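Local coordinates for protein decaprenyl diphosphate synthase (Rhodobacter capsulatus, PDB 3MZV) that probably builds long all-trans polyprenyl diphosphates from farnesyl and isopentenyl diphosphates, using magnesium, to supply the side chains of isoprenoid quinones, at residues B[201-205]-B[310-314]; B[158-164]-B[242-246]. One frame throughout, in Å; residues are numbered along the deposited sequence.

Interaction 1: residues B[201-205]-B[310-314]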
loop_
_atom_site.group_PDB
_atom_site.type_symbol
_atom_site.label_atom_id
_atom_site.label_comp_id
_atom_site.label_asym_id
_atom_site.label_seq_id
_atom_site.Cartn_x
_atom_site.Cartn_y
_atom_site.Cartn_z
ATOM N N GLN B 201 24.502 -5.497 -18.760
ATOM C CA GLN B 201 24.773 -5.754 -17.350
ATOM C C GLN B 201 23.535 -5.545 -16.475
ATOM O O GLN B 201 23.312 -6.320 -15.530
ATOM C CB GLN B 201 25.960 -4.919 -16.838
ATOM C CG GLN B 201 27.322 -5.371 -17.466
ATOM C CD GLN B 201 28.507 -4.529 -17.032
ATOM O OE1 GLN B 201 28.550 -3.996 -15.918
ATOM N NE2 GLN B 201 29.487 -4.396 -17.927
ATOM N N VAL B 202 22.740 -4.511 -16.782
ATOM C CA VAL B 202 21.454 -4.339 -16.109
ATOM C C VAL B 202 20.600 -5.574 -16.276
ATOM O O VAL B 202 20.081 -6.098 -15.312
ATOM C CB VAL B 202 20.672 -3.134 -16.634
ATOM C CG1 VAL B 202 19.284 -3.057 -15.987
ATOM C CG2 VAL B 202 21.460 -1.804 -16.398
ATOM N N GLN B 203 20.487 -6.070 -17.511
ATOM C CA GLN B 203 19.701 -7.265 -17.766
ATOM C C GLN B 203 20.274 -8.493 -17.034
ATOM O O GLN B 203 19.513 -9.275 -16.473
ATOM C CB GLN B 203 19.566 -7.514 -19.289
ATOM C CG GLN B 203 18.730 -8.742 -19.637
ATOM C CD GLN B 203 17.261 -8.575 -19.284
ATOM O OE1 GLN B 203 16.697 -7.468 -19.388
ATOM N NE2 GLN B 203 16.629 -9.674 -18.813
ATOM N N ALA B 204 21.604 -8.630 -16.987
ATOM C CA ALA B 204 22.206 -9.769 -16.312
ATOM C C ALA B 204 21.905 -9.680 -14.821
ATOM O O ALA B 204 21.623 -10.683 -14.192
ATOM C CB ALA B 204 23.708 -9.834 -16.529
ATOM N N LEU B 205 21.940 -8.475 -14.271
ATOM C CA LEU B 205 21.661 -8.337 -12.840
ATOM C C LEU B 205 20.205 -8.688 -12.578
ATOM O O LEU B 205 19.886 -9.337 -11.562
ATOM C CB LEU B 205 21.948 -6.927 -12.339
ATOM C CG LEU B 205 23.408 -6.562 -12.184
ATOM C CD1 LEU B 205 23.583 -4.996 -12.174
ATOM C CD2 LEU B 205 24.013 -7.226 -10.962
ATOM N N ALA B 310 28.024 -14.051 -15.298
ATOM C CA ALA B 310 29.161 -14.110 -16.199
ATOM C C ALA B 310 29.316 -12.831 -17.023
ATOM O O ALA B 310 30.443 -12.499 -17.435
ATOM C CB ALA B 310 29.060 -15.363 -17.108
ATOM N N LYS B 311 28.226 -12.077 -17.240
ATOM C CA LYS B 311 28.322 -10.817 -18.004
ATOM C C LYS B 311 28.745 -9.620 -17.178
ATOM O O LYS B 311 28.908 -8.528 -17.713
ATOM C CB LYS B 311 27.010 -10.491 -18.738
ATOM C CG LYS B 311 26.633 -11.501 -19.870
ATOM C CD LYS B 311 25.791 -12.674 -19.332
ATOM C CE LYS B 311 24.969 -13.320 -20.453
ATOM N NZ LYS B 311 23.977 -14.343 -19.988
ATOM N N LEU B 312 28.963 -9.810 -15.885
ATOM C CA LEU B 312 29.297 -8.704 -15.008
ATOM C C LEU B 312 30.826 -8.642 -14.780
ATOM O O LEU B 312 31.520 -9.627 -15.017
ATOM C CB LEU B 312 28.498 -8.849 -13.723
ATOM C CG LEU B 312 26.980 -8.890 -14.020
ATOM C CD1 LEU B 312 26.197 -9.265 -12.807
ATOM C CD2 LEU B 312 26.487 -7.565 -14.584
ATOM N N PRO B 313 31.349 -7.482 -14.335
ATOM C CA PRO B 313 32.797 -7.356 -14.192
ATOM C C PRO B 313 33.336 -8.224 -13.081
ATOM O O PRO B 313 32.604 -8.530 -12.119
ATOM C CB PRO B 313 33.010 -5.875 -13.856
ATOM C CG PRO B 313 31.745 -5.294 -13.664
ATOM C CD PRO B 313 30.662 -6.205 -14.108
ATOM N N ASP B 314 34.598 -8.626 -13.201
ATOM C CA ASP B 314 35.171 -9.534 -12.223
ATOM C C ASP B 314 35.646 -8.775 -10.963
ATOM O O ASP B 314 36.835 -8.606 -10.734
ATOM C CB ASP B 314 36.295 -10.376 -12.861
ATOM C CG ASP B 314 36.661 -11.561 -12.024
ATOM O OD1 ASP B 314 35.829 -11.952 -11.162
ATOM O OD2 ASP B 314 37.755 -12.129 -12.240
#
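With CG set opposite the carbonyl carbon (chi1 -58°), Leu312 turns its forked end onto Gln201 and Leu205, and Leu205 takes a similar first torsion (chi1 -74°) that brings its CD2 methyl to the meeting. The two branches of Leu312 divide the work. CD1 packs on CD2 of Leu205 at 3.5 Å, the two leucine side chains crossing at a slant. CD2 lies 3.5 Å from CB of Gln201 and also touches Gln201 O, a carbonyl already occupied as acceptor for Leu205 N one helical turn on. A branched aliphatic tip suits this place because it can fill two directions at once. The site is a helix-to-loop junction in the all-helical isoprenoid synthase fold: the first turns of helix 199-224 are covered by the connection from helix 290-308 to helix 316-328. The small methyl of Ala204 leaves room for Lys311 CB, 4.0 Å from Ala204 CB, and for Leu312 CD2 to settle against the helix. Gln201 behaves differently, its extended chain sliding past Leu312 in the opposite direction. Its CG reaches 3.5 Å from Lys311 O, while OE1 arrives beside the Pro313 ring, 3.6 Å from CD. These are van der Waals contacts, so a long, flexible residue at the partly exposed border serves with its methylenes as much as with its amide. Beyond the contact, Arg318 in the following helix hydrogen-bonds to Leu312 O and forms a salt bridge with Asp314.

Interaction 2: residues B[158-164]-B[242-246]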
loop_
_atom_site.group_PDB
_atom_site.type_symbol
_atom_site.label_atom_id
_atom_site.label_comp_id
_atom_site.label_asym_id
_atom_site.label_seq_id
_atom_site.Cartn_x
_atom_site.Cartn_y
_atom_site.Cartn_z
ATOM N N GLN B 158 -1.826 -16.288 -5.737
ATOM C CA GLN B 158 -1.574 -17.346 -4.783
ATOM C C GLN B 158 -2.887 -17.778 -4.118
ATOM O O GLN B 158 -3.080 -18.978 -3.847
ATOM C CB GLN B 158 -0.572 -16.875 -3.711
ATOM C CG GLN B 158 -0.207 -17.937 -2.696
ATOM C CD GLN B 158 0.893 -17.506 -1.770
ATOM O OE1 GLN B 158 1.901 -18.201 -1.609
ATOM N NE2 GLN B 158 0.728 -16.321 -1.161
ATOM N N LEU B 159 -3.757 -16.796 -3.840
ATOM C CA LEU B 159 -5.081 -17.065 -3.272
ATOM C C LEU B 159 -5.993 -17.877 -4.188
ATOM O O LEU B 159 -6.676 -18.765 -3.720
ATOM C CB LEU B 159 -5.812 -15.773 -2.933
ATOM C CG LEU B 159 -5.337 -15.064 -1.684
ATOM C CD1 LEU B 159 -6.068 -13.749 -1.583
ATOM C CD2 LEU B 159 -5.542 -15.946 -0.428
ATOM N N THR B 160 -6.033 -17.560 -5.477
ATOM C CA THR B 160 -6.879 -18.299 -6.413
ATOM C C THR B 160 -6.287 -19.660 -6.744
ATOM O O THR B 160 -7.002 -20.629 -6.988
ATOM C CB THR B 160 -7.042 -17.521 -7.723
ATOM O OG1 THR B 160 -5.747 -17.245 -8.270
ATOM C CG2 THR B 160 -7.790 -16.236 -7.462
ATOM N N ALA B 161 -4.963 -19.747 -6.727
ATOM C CA ALA B 161 -4.292 -21.002 -6.951
ATOM C C ALA B 161 -4.491 -22.005 -5.793
ATOM O O ALA B 161 -4.303 -23.200 -5.982
ATOM C CB ALA B 161 -2.801 -20.749 -7.159
ATOM N N ALA B 162 -4.784 -21.522 -4.588
ATOM C CA ALA B 162 -4.801 -22.401 -3.419
ATOM C C ALA B 162 -6.122 -23.161 -3.453
ATOM O O ALA B 162 -7.129 -22.660 -4.014
ATOM C CB ALA B 162 -4.674 -21.598 -2.123
ATOM N N GLN B 163 -6.136 -24.343 -2.842
ATOM C CA GLN B 163 -7.338 -25.175 -2.801
ATOM C C GLN B 163 -7.714 -25.678 -4.146
ATOM O O GLN B 163 -8.759 -26.258 -4.275
ATOM C CB GLN B 163 -8.562 -24.416 -2.220
ATOM C CG GLN B 163 -8.284 -23.798 -0.860
ATOM C CD GLN B 163 -9.461 -23.020 -0.267
ATOM O OE1 GLN B 163 -10.583 -23.050 -0.771
ATOM N NE2 GLN B 163 -9.204 -22.365 0.834
ATOM N N ASN B 164 -6.857 -25.513 -5.142
ATOM C CA ASN B 164 -7.216 -25.740 -6.532
ATOM C C ASN B 164 -6.234 -26.676 -7.257
ATOM O O ASN B 164 -5.141 -26.261 -7.621
ATOM C CB ASN B 164 -7.285 -24.387 -7.226
ATOM C CG ASN B 164 -7.724 -24.473 -8.683
ATOM O OD1 ASN B 164 -7.803 -25.543 -9.267
ATOM N ND2 ASN B 164 -7.975 -23.295 -9.293
ATOM N N GLU B 242 -2.648 -24.377 4.883
ATOM C CA GLU B 242 -3.263 -23.333 4.082
ATOM C C GLU B 242 -3.664 -23.787 2.690
ATOM O O GLU B 242 -4.194 -23.001 1.898
ATOM C CB GLU B 242 -2.327 -22.133 3.973
ATOM C CG GLU B 242 -1.852 -21.671 5.314
ATOM C CD GLU B 242 -1.869 -20.193 5.416
ATOM O OE1 GLU B 242 -1.121 -19.564 4.614
ATOM O OE2 GLU B 242 -2.642 -19.677 6.283
ATOM N N ARG B 243 -3.394 -25.063 2.380
ATOM C CA ARG B 243 -3.847 -25.666 1.144
ATOM C C ARG B 243 -3.277 -24.973 -0.071
ATOM O O ARG B 243 -3.903 -24.925 -1.146
ATOM C CB ARG B 243 -5.364 -25.771 1.125
ATOM C CG ARG B 243 -5.865 -26.508 2.367
ATOM C CD ARG B 243 -7.224 -26.051 2.859
ATOM N NE ARG B 243 -8.261 -26.243 1.848
ATOM C CZ ARG B 243 -9.517 -25.836 1.981
ATOM N NH1 ARG B 243 -10.380 -26.053 1.000
ATOM N NH2 ARG B 243 -9.904 -25.208 3.085
ATOM N N LYS B 244 -2.052 -24.470 0.079
ATOM C CA LYS B 244 -1.346 -23.853 -1.042
ATOM C C LYS B 244 -0.887 -24.897 -2.048
ATOM O O LYS B 244 -0.482 -25.984 -1.675
ATOM C CB LYS B 244 -0.145 -23.006 -0.561
ATOM C CG LYS B 244 -0.572 -21.743 0.165
ATOM C CD LYS B 244 0.618 -20.920 0.691
ATOM C CE LYS B 244 0.076 -19.657 1.433
ATOM N NZ LYS B 244 1.184 -18.791 1.963
ATOM N N LEU B 245 -0.982 -24.567 -3.334
ATOM C CA LEU B 245 -0.466 -25.441 -4.389
ATOM C C LEU B 245 0.972 -25.014 -4.692
ATOM O O LEU B 245 1.197 -24.067 -5.480
ATOM C CB LEU B 245 -1.339 -25.399 -5.640
ATOM C CG LEU B 245 -2.500 -26.402 -5.604
ATOM C CD1 LEU B 245 -1.927 -27.859 -5.646
ATOM C CD2 LEU B 245 -3.405 -26.205 -4.380
ATOM N N THR B 246 1.920 -25.671 -3.994
ATOM C CA THR B 246 3.351 -25.463 -4.232
ATOM C C THR B 246 3.929 -26.653 -4.980
ATOM O O THR B 246 3.317 -27.723 -4.993
ATOM C CB THR B 246 4.096 -25.210 -2.894
ATOM O OG1 THR B 246 4.002 -26.330 -2.022
ATOM C CG2 THR B 246 3.534 -23.934 -2.173
HETATM O O HOH W 1 -1.517 -21.598 -3.713
HETATM O O HOH W 2 -6.958 -22.044 1.895
#
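Arg243 meets Gln163 at its CB, 4.0 Å from Gln163 CG, and again with its guanidinium, which bends further out (chi3 60°) lay against the glutamine amide. NE passes 3.6 Å from Gln163 CG while donating to Ile268 O; CZ lies over the amide, NH1 comes 3.4 Å from Gln163 CD, and NH2 is nearest Gln163 NE2. The planes are only 9° apart, a stack offset toward the guanidinium rim; this flat group suits the place because it can stack and donate at once. A leucine in its place would probably leave the Gln163 amide without its flat partner and Ile268 O without this donor. Gln163 N donates to Arg243 O (2.9 Å, 162° at the hydrogen), tying the backbones together, and a water joins Gln158 O to Leu245 N. The end of the extended Lys244 chain crosses the Gln158 amide at a slant; Gln158 OE1 is hydrogen-bonded to Lys179, and Lys244 forms a salt bridge with Glu242. Glu242 also touches Asp97, in an aspartate-rich motif that in this family usually handles magnesium-bound diphosphate. Both backbones turn with positive phi: Gln163 in the type II turn from Ala161 to Asn164 that follows helix 138-161, Arg243 in the Schellman motif closing helix 238-241.

In the fold
Interactions 1 and 2 lie on opposite sides of the chain's centre, their own centres 35 Å apart and their nearest atoms about 22 Å apart. Their segments alternate in sequence: 158-164, 201-205, 242-246, then 310-314. Helix 169-194 runs between the first two and borders both contacts: Tyr172, Val175 and Lys179 in its first half adjoin interaction 2, while Thr188, Glu189 and Ile193 near its end adjoin interaction 1. Helix 199-224 begins at interaction 1 and leads back to Tyr225, beside Thr246. The two contacts thus lie toward opposite ends of the helical bundle; interaction 2 alone is also touched by the second subunit, through Leu159 and Thr160.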